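Local atomic coordinates of DR2417 (Deinococcus radiodurans, PDB entry 4XWW), a protein that acts on RNA as a metal-dependent, dimeric 5'-3' exonuclease, possibly also cutting internally, and probably takes part in rRNA maturation. Residues A[479-484]-A[493-498]; A[534-539]-A[551-556]; A[141-146]-A[164-169]; A[17-22]-A[35-40]. All blocks are in the same frame, centred on the assembly; numbering follows the deposited sequence.

From the N terminus, interaction 4 comes first, closing a short loop between strands 19-23 and 34-39. Interaction 3 follows, where strand 144-150 meets the end of strand 159-165 within the same metallo-beta-lactamase domain. Much later, in the C-terminal domain, interaction 1 closes the hairpin of strands 479-485 and 491-497, and interaction 2 brings helix 528-547 onto strand 552-556. The four loops run in series; none nests in or crosses another. In space they form two pairs. Interactions 3 and 4, about 10 Å apart between centres, pack two sheets together; interactions 1 and 2, about 9 Å apart, share one small sheet. Centres of different pairs lie 53 to 63 Å apart.

Interaction 1 of 4, residues A[479-484]-A[493-498]; sequences LLILTA and EVVARG
The flat groups that meet between Leu479-Thr483 and Glu493-Arg497 are peptide units rather than rings. Thr483 N reaches Glu493 O within the carbonyl plane, and Leu482 CA brings a C-H to the same oxygen at 3.3 Å. Six backbone hydrogen bonds join the antiparallel strands, among them Ile481 N to Val495 O at 2.8 Å. On one face, Leu480 CD2 sits against Ala496 CB at 3.4 Å and Val494 CG1 at 3.5 Å, while Leu482 CD2 lies beside Val494 CG2. On the other, Ile481 CG2 presses on Val495 CB at 3.4 Å; this pair and that of Leu480 with Ala496 are both closer than usual for carbons. Leu479 CG stands between its backbone N and carbonyl carbon (chi1 84°), which brings CD2 over to Arg497 CB at 3.3 Å. The Leu480-Leu482 face is covered by Ile510 of helix 504-523. The Leu479-Ile481 face meets the second subunit, where Arg497 NE forms a salt bridge with Asp470 of that subunit. The hairpin is thus held by paired backbone polar groups and by aliphatic side-chain contacts on both faces, while the charge of Arg497 serves the dimer rather than the neighbouring strand.

Interaction 2 of 4, residues A[534-539]-A[551-556]; sequences DMYGAV and PVLIPM
Helix 534-539 and strand 552-556 run in roughly opposite directions, 146° apart, with their axes 8.6 Å apart at closest approach; no hydrogen bond links them. Tyr536 and Leu553 form the middle of the contact. With CG anti to the backbone N (chi1 168°), the tyrosine ring is directed at the strand, and Leu553 CD1 sits over one of its faces in a CH-pi contact, 4.2 Å from the ring centroid and 19° off the normal. Leu553 CB touches Tyr536 CE2 at 3.4 Å, and Leu553 O lies at the ring edge in plane. Next to this, Pro555 CG packs on Tyr536 CB at 3.7 Å. Met535 reaches out with its chain extended, laying CE against Pro555 CB at 3.7 Å and near Met556 O. One turn further along the helix, Val539 CG1 meets Leu553 CD2 at 4.0 Å. The tyrosine OH is hydrogen-bonded to Arg540 NH2. Helix 504-523 backs Met535 and Val539, while Ile554 and Met556 turn to the opposite side of the strand, toward the second subunit. This is the helix-on-sheet packing of an alpha/beta domain, here the C-terminal domain of RNase J, with helices on one face of the sheet and the dimer partner on the other.

Interaction 3 of 4, residues A[141-146]-A[164-169]; sequences GQSFVA and KTPVGD
Val145 and Lys164 form a hydrogen-bonded antiparallel pair: Lys164 N donates to Val145 O at 2.7 Å and 174°, and Val145 N returns a bond to Lys164 O at 3.1 Å. Beyond this pair, where Ser143 and Pro166 have left the strands, the segments meet through C-H...O and carbon contacts. Ser143 O lies 3.1 Å from Pro166 CD and also takes a C-H from Thr165 CA, while Ser143 CB rests alongside the proline ring, 4.0 Å from Pro166 CD. Phe144 and Thr165 meet obliquely, the ring atoms CD1 and CE1 of the phenylalanine about equally far from Thr165 CG2. That methyl is directed at the ring because Thr165 OG1 occupies the position between backbone N and carbonyl carbon (chi1 83°), leaving CG2 anti to the carbonyl carbon. OG1 is committed to the turn: it donates to Gly168 O at 2.9 Å and accepts from Val167 N in an ST turn. The type I turn from Thr165 to Gly168 is closed by Gly168 N to Thr165 O; in return Gly168 O takes both Thr165 N and OG1, so two donors grip that oxygen. Further out, the extended Lys164 places NZ in salt bridges with Glu147 and Glu137, and Glu42 accepts from Ser143 N. Tyr39 of strand 34-39 packs on Ser143, Phe144 and Pro166, and Leu19 covers Phe144 and Thr165. Three consecutive strands, 144-150, 159-165 and 168-172, thus form an antiparallel meander in one of the two facing sheets of the metallo-beta-lactamase sandwich, near its surface and away from the metal site.

Interaction 4 of 4, residues A[17-22]-A[35-40]; sequences PTLEVI and TVFRYG
Strands 19-22 and 35-39 run antiparallel, 166° apart, and are joined by hydrogen bonds in both directions between Glu20 and Arg38 and between Ile22 and Val36; that from Ile22 N to Val36 O measures 2.7 Å. Side by side on one face, Glu20 and Arg38 do not form a salt bridge. The carboxylate plane is nearly perpendicular to that of the guanidinium (85°), and Glu20 OE1 touches instead the aliphatic Arg38 CD at 3.6 Å. A water joins the charged ends, donating to Glu20 OE1 at 2.6 Å and accepting from Arg38 NH1 at 2.9 Å. Extended from CG to NE, the arginine chain carries NE to Gly40 O, two residues on, at 2.9 Å and within the guanidinium plane; NH2 adds a weak bond to the same oxygen. Ile22 and Val36 continue this face, CB to CB, and Tyr69 of helix 68-72 covers both. On the other face Val21 CG2 lies 3.8 Å from Phe37 CE1, and Leu19 CD2 also approaches that ring. Leu19 CD1 turns to Tyr39 CB, and at the open end of the hairpin Pro17 CB rests 3.6 Å from Tyr39 OH. Phe37 packs further on Tyr161 and Leu163 of strand 159-165, in the opposing sheet. Thr35, at the far end, lies about 8 Å, side chain to side chain, from the zinc ligand His89. These strands are the N-terminal beta hairpin of the metallo-beta-lactamase fold, with a helix against one face and the second sheet of the sandwich against the other.

Interaction 1 of 4, residues A[479-484]-A[493-498]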
loop_
_atom_site.group_PDB
_atom_site.type_symbol
_atom_site.label_atom_id
_atom_site.label_comp_id
_atom_site.label_asym_id
_atom_site.label_seq_id
_atom_site.Cartn_x
_atom_site.Cartn_y
_atom_site.Cartn_z
ATOM N N LEU A 479 -11.844 -21.869 -0.783
ATOM C CA LEU A 479 -11.832 -23.135 -1.506
ATOM C C LEU A 479 -13.034 -24.037 -1.256
ATOM O O LEU A 479 -13.691 -23.973 -0.215
ATOM C CB LEU A 479 -10.564 -23.927 -1.185
ATOM C CG LEU A 479 -10.631 -24.751 0.097
ATOM C CD1 LEU A 479 -9.740 -25.948 -0.007
ATOM C CD2 LEU A 479 -10.196 -23.883 1.231
ATOM N N LEU A 480 -13.292 -24.885 -2.246
ATOM C CA LEU A 480 -14.283 -25.946 -2.155
ATOM C C LEU A 480 -13.653 -27.261 -2.578
ATOM O O LEU A 480 -13.253 -27.425 -3.732
ATOM C CB LEU A 480 -15.499 -25.634 -3.026
ATOM C CG LEU A 480 -16.619 -24.923 -2.272
ATOM C CD1 LEU A 480 -17.797 -24.611 -3.180
ATOM C CD2 LEU A 480 -17.043 -25.813 -1.128
ATOM N N ILE A 481 -13.539 -28.191 -1.638
ATOM C CA ILE A 481 -13.062 -29.518 -1.981
ATOM C C ILE A 481 -14.250 -30.470 -2.141
ATOM O O ILE A 481 -14.963 -30.780 -1.183
ATOM C CB ILE A 481 -12.052 -30.055 -0.935
ATOM C CG1 ILE A 481 -11.974 -31.584 -0.984
ATOM C CG2 ILE A 481 -12.372 -29.548 0.453
ATOM C CD1 ILE A 481 -10.866 -32.090 -1.875
ATOM N N LEU A 482 -14.471 -30.899 -3.378
ATOM C CA LEU A 482 -15.556 -31.810 -3.702
ATOM C C LEU A 482 -15.022 -33.209 -3.916
ATOM O O LEU A 482 -14.262 -33.451 -4.846
ATOM C CB LEU A 482 -16.292 -31.364 -4.961
ATOM C CG LEU A 482 -16.492 -29.877 -5.225
ATOM C CD1 LEU A 482 -16.334 -29.633 -6.709
ATOM C CD2 LEU A 482 -17.866 -29.448 -4.762
ATOM N N THR A 483 -15.425 -34.140 -3.067
ATOM C CA THR A 483 -15.021 -35.518 -3.267
ATOM C C THR A 483 -16.235 -36.375 -3.602
ATOM O O THR A 483 -17.237 -36.352 -2.892
ATOM C CB THR A 483 -14.289 -36.079 -2.037
ATOM O OG1 THR A 483 -15.021 -37.184 -1.496
ATOM C CG2 THR A 483 -14.111 -34.991 -0.975
ATOM N N ALA A 484 -16.143 -37.114 -4.702
ATOM C CA ALA A 484 -17.218 -38.011 -5.106
ATOM C C ALA A 484 -16.968 -39.410 -4.569
ATOM O O ALA A 484 -15.894 -39.973 -4.771
ATOM C CB ALA A 484 -17.351 -38.040 -6.620
ATOM N N GLU A 493 -19.356 -35.125 -1.609
ATOM C CA GLU A 493 -19.043 -34.507 -0.330
ATOM C C GLU A 493 -18.397 -33.131 -0.512
ATOM O O GLU A 493 -17.465 -32.968 -1.298
ATOM C CB GLU A 493 -18.136 -35.421 0.488
ATOM C CG GLU A 493 -18.831 -36.674 0.988
ATOM C CD GLU A 493 -18.675 -36.852 2.482
ATOM O OE1 GLU A 493 -17.533 -37.067 2.939
ATOM O OE2 GLU A 493 -19.692 -36.762 3.201
ATOM N N VAL A 494 -18.905 -32.148 0.226
ATOM C CA VAL A 494 -18.462 -30.763 0.088
ATOM C C VAL A 494 -17.791 -30.225 1.350
ATOM O O VAL A 494 -18.370 -30.254 2.436
ATOM C CB VAL A 494 -19.646 -29.840 -0.271
ATOM C CG1 VAL A 494 -19.265 -28.376 -0.100
ATOM C CG2 VAL A 494 -20.124 -30.113 -1.687
ATOM N N VAL A 495 -16.565 -29.734 1.205
ATOM C CA VAL A 495 -15.927 -28.990 2.286
ATOM C C VAL A 495 -15.449 -27.627 1.790
ATOM O O VAL A 495 -14.791 -27.524 0.753
ATOM C CB VAL A 495 -14.741 -29.744 2.902
ATOM C CG1 VAL A 495 -14.103 -28.901 4.013
ATOM C CG2 VAL A 495 -15.180 -31.101 3.421
ATOM N N ALA A 496 -15.803 -26.587 2.541
ATOM C CA ALA A 496 -15.450 -25.213 2.202
ATOM C C ALA A 496 -14.596 -24.579 3.292
ATOM O O ALA A 496 -14.867 -24.755 4.478
ATOM C CB ALA A 496 -16.711 -24.391 1.984
ATOM N N ARG A 497 -13.564 -23.841 2.895
ATOM C CA ARG A 497 -12.826 -23.015 3.847
ATOM C C ARG A 497 -12.612 -21.621 3.265
ATOM O O ARG A 497 -12.214 -21.480 2.111
ATOM C CB ARG A 497 -11.487 -23.656 4.220
ATOM C CG ARG A 497 -11.571 -24.601 5.389
ATOM C CD ARG A 497 -12.002 -23.844 6.622
ATOM N NE ARG A 497 -10.881 -23.625 7.525
ATOM C CZ ARG A 497 -10.775 -24.186 8.724
ATOM N NH1 ARG A 497 -11.732 -24.990 9.166
ATOM N NH2 ARG A 497 -9.716 -23.936 9.482
ATOM N N GLY A 498 -12.913 -20.602 4.066
ATOM C CA GLY A 498 -12.873 -19.217 3.623
ATOM C C GLY A 498 -13.716 -18.929 2.393
ATOM O O GLY A 498 -13.426 -18.001 1.642
#

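Interaction 2 of 4, residues A[534-539]-A[551-556]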
loop_
_atom_site.group_PDB
_atom_site.type_symbol
_atom_site.label_atom_id
_atom_site.label_comp_id
_atom_site.label_asym_id
_atom_site.label_seq_id
_atom_site.Cartn_x
_atom_site.Cartn_y
_atom_site.Cartn_z
ATOM N N ASP A 534 -15.217 -33.423 -15.138
ATOM C CA ASP A 534 -16.597 -33.108 -15.488
ATOM C C ASP A 534 -17.349 -32.486 -14.313
ATOM O O ASP A 534 -18.161 -31.578 -14.504
ATOM C CB ASP A 534 -17.316 -34.357 -15.979
ATOM N N MET A 535 -17.086 -32.968 -13.099
ATOM C CA MET A 535 -17.793 -32.443 -11.934
ATOM C C MET A 535 -17.177 -31.124 -11.459
ATOM O O MET A 535 -17.878 -30.270 -10.924
ATOM C CB MET A 535 -17.843 -33.478 -10.793
ATOM C CG MET A 535 -16.535 -33.777 -10.080
ATOM S SD MET A 535 -16.880 -34.442 -8.432
ATOM C CE MET A 535 -15.270 -35.046 -7.931
ATOM N N TYR A 536 -15.877 -30.950 -11.676
ATOM C CA TYR A 536 -15.235 -29.658 -11.442
ATOM C C TYR A 536 -15.839 -28.617 -12.380
ATOM O O TYR A 536 -16.092 -27.481 -11.983
ATOM C CB TYR A 536 -13.712 -29.755 -11.646
ATOM C CG TYR A 536 -12.964 -28.428 -11.715
ATOM C CD1 TYR A 536 -13.013 -27.633 -12.860
ATOM C CD2 TYR A 536 -12.176 -27.990 -10.654
ATOM C CE1 TYR A 536 -12.336 -26.432 -12.933
ATOM C CE2 TYR A 536 -11.484 -26.787 -10.726
ATOM C CZ TYR A 536 -11.569 -26.015 -11.870
ATOM O OH TYR A 536 -10.889 -24.820 -11.952
ATOM N N GLY A 537 -16.055 -29.014 -13.630
ATOM C CA GLY A 537 -16.566 -28.112 -14.645
ATOM C C GLY A 537 -17.993 -27.676 -14.383
ATOM O O GLY A 537 -18.329 -26.501 -14.531
ATOM N N ALA A 538 -18.834 -28.627 -13.989
ATOM C CA ALA A 538 -20.241 -28.346 -13.717
ATOM C C ALA A 538 -20.417 -27.417 -12.515
ATOM O O ALA A 538 -21.201 -26.467 -12.564
ATOM C CB ALA A 538 -21.003 -29.646 -13.499
ATOM N N VAL A 539 -19.683 -27.689 -11.440
ATOM C CA VAL A 539 -19.776 -26.884 -10.224
ATOM C C VAL A 539 -19.257 -25.463 -10.446
ATOM O O VAL A 539 -19.840 -24.502 -9.949
ATOM C CB VAL A 539 -19.007 -27.539 -9.055
ATOM C CG1 VAL A 539 -19.031 -26.644 -7.827
ATOM C CG2 VAL A 539 -19.607 -28.907 -8.730
ATOM N N PRO A 551 -14.536 -19.909 -6.611
ATOM C CA PRO A 551 -13.708 -20.482 -5.545
ATOM C C PRO A 551 -12.730 -21.500 -6.093
ATOM O O PRO A 551 -13.043 -22.142 -7.088
ATOM C CB PRO A 551 -14.730 -21.154 -4.619
ATOM C CG PRO A 551 -15.932 -21.372 -5.473
ATOM C CD PRO A 551 -15.965 -20.191 -6.398
ATOM N N VAL A 552 -11.564 -21.626 -5.471
ATOM C CA VAL A 552 -10.630 -22.680 -5.842
ATOM C C VAL A 552 -11.320 -24.018 -5.595
ATOM O O VAL A 552 -11.878 -24.246 -4.522
ATOM C CB VAL A 552 -9.296 -22.567 -5.058
ATOM C CG1 VAL A 552 -8.814 -23.927 -4.553
ATOM C CG2 VAL A 552 -8.235 -21.903 -5.922
ATOM N N LEU A 553 -11.295 -24.880 -6.612
ATOM C CA LEU A 553 -12.002 -26.158 -6.573
ATOM C C LEU A 553 -11.072 -27.356 -6.633
ATOM O O LEU A 553 -10.358 -27.548 -7.610
ATOM C CB LEU A 553 -12.955 -26.255 -7.758
ATOM C CG LEU A 553 -14.159 -25.330 -7.733
ATOM C CD1 LEU A 553 -14.699 -25.125 -9.137
ATOM C CD2 LEU A 553 -15.219 -25.916 -6.816
ATOM N N ILE A 554 -11.140 -28.188 -5.604
ATOM C CA ILE A 554 -10.347 -29.397 -5.550
ATOM C C ILE A 554 -11.279 -30.603 -5.596
ATOM O O ILE A 554 -11.864 -30.986 -4.588
ATOM C CB ILE A 554 -9.541 -29.423 -4.247
ATOM C CG1 ILE A 554 -8.484 -28.320 -4.271
ATOM C CG2 ILE A 554 -8.899 -30.781 -4.028
ATOM C CD1 ILE A 554 -7.600 -28.297 -3.049
ATOM N N PRO A 555 -11.384 -31.230 -6.757
ATOM C CA PRO A 555 -12.262 -32.396 -6.870
ATOM C C PRO A 555 -11.527 -33.729 -6.696
ATOM O O PRO A 555 -10.415 -33.887 -7.198
ATOM C CB PRO A 555 -12.829 -32.259 -8.284
ATOM C CG PRO A 555 -11.741 -31.588 -9.048
ATOM C CD PRO A 555 -10.979 -30.714 -8.075
ATOM N N MET A 556 -12.151 -34.669 -5.982
ATOM C CA MET A 556 -11.600 -36.014 -5.773
ATOM C C MET A 556 -12.644 -37.100 -6.072
ATOM O O MET A 556 -13.754 -37.044 -5.554
ATOM C CB MET A 556 -11.094 -36.171 -4.332
ATOM C CG MET A 556 -10.331 -34.978 -3.782
ATOM S SD MET A 556 -9.491 -35.336 -2.225
ATOM C CE MET A 556 -10.745 -36.271 -1.351
#

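Interaction 3 of 4, residues A[141-146]-A[164-169]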
loop_
_atom_site.group_PDB
_atom_site.type_symbol
_atom_site.label_atom_id
_atom_site.label_comp_id
_atom_site.label_asym_id
_atom_site.label_seq_id
_atom_site.Cartn_x
_atom_site.Cartn_y
_atom_site.Cartn_z
ATOM N N GLY A 141 43.302 -10.625 -5.958
ATOM C CA GLY A 141 44.044 -11.227 -7.056
ATOM C C GLY A 141 44.964 -10.243 -7.759
ATOM O O GLY A 141 45.438 -9.288 -7.148
ATOM N N GLN A 142 45.209 -10.482 -9.047
ATOM C CA GLN A 142 46.115 -9.656 -9.836
ATOM C C GLN A 142 45.491 -8.390 -10.399
ATOM O O GLN A 142 46.205 -7.418 -10.657
ATOM C CB GLN A 142 46.674 -10.467 -11.009
ATOM C CG GLN A 142 47.164 -11.842 -10.635
ATOM C CD GLN A 142 48.275 -11.787 -9.611
ATOM O OE1 GLN A 142 49.343 -11.227 -9.869
ATOM N NE2 GLN A 142 48.027 -12.356 -8.436
ATOM N N SER A 143 44.169 -8.405 -10.594
ATOM C CA SER A 143 43.510 -7.437 -11.465
ATOM C C SER A 143 42.760 -6.322 -10.741
ATOM O O SER A 143 42.410 -5.316 -11.353
ATOM C CB SER A 143 42.524 -8.161 -12.401
ATOM O OG SER A 143 43.189 -9.052 -13.280
ATOM N N PHE A 144 42.513 -6.508 -9.447
ATOM C CA PHE A 144 41.637 -5.611 -8.702
ATOM C C PHE A 144 42.285 -4.996 -7.469
ATOM O O PHE A 144 42.892 -5.703 -6.654
ATOM C CB PHE A 144 40.379 -6.355 -8.248
ATOM C CG PHE A 144 39.488 -6.799 -9.363
ATOM C CD1 PHE A 144 38.666 -5.892 -10.010
ATOM C CD2 PHE A 144 39.427 -8.131 -9.728
ATOM C CE1 PHE A 144 37.821 -6.305 -11.024
ATOM C CE2 PHE A 144 38.579 -8.551 -10.740
ATOM C CZ PHE A 144 37.774 -7.635 -11.385
ATOM N N VAL A 145 42.126 -3.684 -7.326
ATOM C CA VAL A 145 42.397 -3.001 -6.067
ATOM C C VAL A 145 41.206 -2.119 -5.701
ATOM O O VAL A 145 40.705 -1.363 -6.548
ATOM C CB VAL A 145 43.671 -2.151 -6.136
ATOM C CG1 VAL A 145 43.853 -1.363 -4.850
ATOM C CG2 VAL A 145 44.887 -3.034 -6.424
ATOM N N ALA A 146 40.733 -2.232 -4.457
ATOM C CA ALA A 146 39.586 -1.442 -4.008
ATOM C C ALA A 146 39.997 -0.454 -2.927
ATOM O O ALA A 146 40.667 -0.832 -1.969
ATOM C CB ALA A 146 38.476 -2.359 -3.492
ATOM N N LYS A 164 39.803 -0.269 -8.874
ATOM C CA LYS A 164 40.817 -0.002 -9.886
ATOM C C LYS A 164 41.074 -1.290 -10.631
ATOM O O LYS A 164 41.386 -2.303 -10.026
ATOM C CB LYS A 164 42.073 0.563 -9.231
ATOM C CG LYS A 164 41.763 1.781 -8.337
ATOM C CD LYS A 164 42.892 2.145 -7.377
ATOM C CE LYS A 164 42.411 3.215 -6.395
ATOM N NZ LYS A 164 43.500 3.719 -5.495
ATOM N N THR A 165 40.871 -1.258 -11.944
ATOM C CA THR A 165 40.907 -2.464 -12.764
ATOM C C THR A 165 41.844 -2.230 -13.948
ATOM O O THR A 165 42.247 -1.099 -14.185
ATOM C CB THR A 165 39.508 -2.840 -13.283
ATOM O OG1 THR A 165 39.214 -2.082 -14.457
ATOM C CG2 THR A 165 38.432 -2.579 -12.220
ATOM N N PRO A 166 42.188 -3.295 -14.699
ATOM C CA PRO A 166 43.043 -3.081 -15.876
ATOM C C PRO A 166 42.457 -2.165 -16.966
ATOM O O PRO A 166 43.211 -1.677 -17.813
ATOM C CB PRO A 166 43.222 -4.498 -16.437
ATOM C CG PRO A 166 43.040 -5.383 -15.259
ATOM C CD PRO A 166 42.011 -4.730 -14.403
ATOM N N VAL A 167 41.147 -1.941 -16.974
ATOM C CA VAL A 167 40.578 -1.108 -18.028
ATOM C C VAL A 167 40.380 0.332 -17.538
ATOM O O VAL A 167 40.066 1.229 -18.326
ATOM C CB VAL A 167 39.223 -1.659 -18.545
ATOM C CG1 VAL A 167 39.360 -3.105 -19.009
ATOM C CG2 VAL A 167 38.156 -1.532 -17.463
ATOM N N GLY A 168 40.541 0.542 -16.233
ATOM C CA GLY A 168 40.317 1.842 -15.640
ATOM C C GLY A 168 39.574 1.756 -14.318
ATOM O O GLY A 168 39.433 0.672 -13.754
ATOM N N ASP A 169 39.090 2.896 -13.825
ATOM C CA ASP A 169 38.489 2.947 -12.492
ATOM C C ASP A 169 36.971 2.991 -12.494
ATOM O O ASP A 169 36.374 3.747 -13.246
ATOM C CB ASP A 169 38.979 4.172 -11.716
ATOM C CG ASP A 169 40.455 4.130 -11.402
ATOM O OD1 ASP A 169 41.097 3.077 -11.586
ATOM O OD2 ASP A 169 40.961 5.176 -10.955
#

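Interaction 4 of 4, residues A[17-22]-A[35-40]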
loop_
_atom_site.group_PDB
_atom_site.type_symbol
_atom_site.label_atom_id
_atom_site.label_comp_id
_atom_site.label_asym_id
_atom_site.label_seq_id
_atom_site.Cartn_x
_atom_site.Cartn_y
_atom_site.Cartn_z
ATOM N N PRO A 17 40.617 -7.881 -23.524
ATOM C CA PRO A 17 39.870 -8.353 -22.350
ATOM C C PRO A 17 39.097 -7.218 -21.689
ATOM O O PRO A 17 39.611 -6.108 -21.577
ATOM C CB PRO A 17 40.966 -8.887 -21.419
ATOM C CG PRO A 17 42.138 -9.145 -22.308
ATOM C CD PRO A 17 42.066 -8.093 -23.375
ATOM N N THR A 18 37.869 -7.496 -21.268
ATOM C CA THR A 18 37.013 -6.468 -20.697
ATOM C C THR A 18 36.628 -6.786 -19.263
ATOM O O THR A 18 36.675 -7.938 -18.829
ATOM C CB THR A 18 35.722 -6.290 -21.516
ATOM O OG1 THR A 18 35.052 -7.553 -21.636
ATOM C CG2 THR A 18 36.034 -5.759 -22.902
ATOM N N LEU A 19 36.262 -5.747 -18.525
ATOM C CA LEU A 19 35.661 -5.924 -17.219
ATOM C C LEU A 19 34.196 -6.270 -17.457
ATOM O O LEU A 19 33.563 -5.675 -18.326
ATOM C CB LEU A 19 35.806 -4.651 -16.378
ATOM C CG LEU A 19 35.297 -4.670 -14.937
ATOM C CD1 LEU A 19 36.130 -5.617 -14.103
ATOM C CD2 LEU A 19 35.294 -3.261 -14.328
ATOM N N GLU A 20 33.670 -7.248 -16.727
ATOM C CA GLU A 20 32.233 -7.492 -16.732
ATOM C C GLU A 20 31.706 -7.014 -15.405
ATOM O O GLU A 20 32.232 -7.388 -14.356
ATOM C CB GLU A 20 31.898 -8.970 -16.942
ATOM C CG GLU A 20 32.461 -9.546 -18.248
ATOM C CD GLU A 20 32.235 -11.040 -18.381
ATOM O OE1 GLU A 20 32.072 -11.731 -17.352
ATOM O OE2 GLU A 20 32.232 -11.527 -19.526
ATOM N N VAL A 21 30.709 -6.149 -15.465
ATOM C CA VAL A 21 29.960 -5.769 -14.285
ATOM C C VAL A 21 28.652 -6.550 -14.360
ATOM O O VAL A 21 27.881 -6.367 -15.299
ATOM C CB VAL A 21 29.690 -4.261 -14.231
ATOM C CG1 VAL A 21 28.929 -3.891 -12.942
ATOM C CG2 VAL A 21 30.978 -3.485 -14.305
ATOM N N ILE A 22 28.437 -7.464 -13.421
ATOM C CA ILE A 22 27.270 -8.336 -13.476
ATOM C C ILE A 22 26.439 -8.167 -12.206
ATOM O O ILE A 22 26.701 -8.819 -11.199
ATOM C CB ILE A 22 27.700 -9.818 -13.652
ATOM C CG1 ILE A 22 28.708 -9.947 -14.807
ATOM C CG2 ILE A 22 26.477 -10.710 -13.858
ATOM C CD1 ILE A 22 29.337 -11.337 -14.949
ATOM N N THR A 35 26.577 -7.263 -6.440
ATOM C CA THR A 35 27.193 -6.937 -7.717
ATOM C C THR A 35 28.506 -7.695 -7.877
ATOM O O THR A 35 29.367 -7.699 -6.981
ATOM C CB THR A 35 27.445 -5.428 -7.843
ATOM O OG1 THR A 35 26.229 -4.727 -7.565
ATOM C CG2 THR A 35 27.925 -5.073 -9.245
ATOM N N VAL A 36 28.637 -8.327 -9.036
ATOM C CA VAL A 36 29.808 -9.107 -9.384
ATOM C C VAL A 36 30.653 -8.310 -10.361
ATOM O O VAL A 36 30.135 -7.731 -11.314
ATOM C CB VAL A 36 29.397 -10.470 -9.995
ATOM C CG1 VAL A 36 30.581 -11.193 -10.572
ATOM C CG2 VAL A 36 28.698 -11.319 -8.940
ATOM N N PHE A 37 31.958 -8.264 -10.092
ATOM C CA PHE A 37 32.947 -7.749 -11.035
ATOM C C PHE A 37 33.837 -8.884 -11.501
ATOM O O PHE A 37 34.389 -9.616 -10.683
ATOM C CB PHE A 37 33.792 -6.643 -10.399
ATOM C CG PHE A 37 33.001 -5.411 -10.061
ATOM C CD1 PHE A 37 32.799 -4.423 -11.011
ATOM C CD2 PHE A 37 32.441 -5.250 -8.800
ATOM C CE1 PHE A 37 32.047 -3.287 -10.706
ATOM C CE2 PHE A 37 31.700 -4.116 -8.492
ATOM C CZ PHE A 37 31.511 -3.135 -9.447
ATOM N N ARG A 38 33.966 -9.048 -12.815
ATOM C CA ARG A 38 34.803 -10.107 -13.340
ATOM C C ARG A 38 35.796 -9.578 -14.363
ATOM O O ARG A 38 35.423 -8.892 -15.316
ATOM C CB ARG A 38 33.974 -11.229 -13.972
ATOM C CG ARG A 38 34.859 -12.375 -14.486
ATOM C CD ARG A 38 34.070 -13.550 -15.046
ATOM N NE ARG A 38 34.998 -14.516 -15.640
ATOM C CZ ARG A 38 34.642 -15.571 -16.365
ATOM N NH1 ARG A 38 33.363 -15.820 -16.604
ATOM N NH2 ARG A 38 35.577 -16.377 -16.856
ATOM N N TYR A 39 37.060 -9.893 -14.119
ATOM C CA TYR A 39 38.132 -9.662 -15.088
ATOM C C TYR A 39 38.975 -10.929 -15.257
ATOM O O TYR A 39 39.645 -11.377 -14.323
ATOM C CB TYR A 39 39.022 -8.492 -14.658
ATOM C CG TYR A 39 39.986 -8.099 -15.752
ATOM C CD1 TYR A 39 41.199 -8.756 -15.893
ATOM C CD2 TYR A 39 39.663 -7.113 -16.675
ATOM C CE1 TYR A 39 42.070 -8.435 -16.900
ATOM C CE2 TYR A 39 40.545 -6.779 -17.703
ATOM C CZ TYR A 39 41.751 -7.449 -17.799
ATOM O OH TYR A 39 42.655 -7.147 -18.796
ATOM N N GLY A 40 38.946 -11.502 -16.455
ATOM C CA GLY A 40 39.627 -12.760 -16.704
ATOM C C GLY A 40 39.032 -13.827 -15.811
ATOM O O GLY A 40 37.815 -14.007 -15.793
HETATM O O HOH W 1 31.104 -14.061 -16.837
#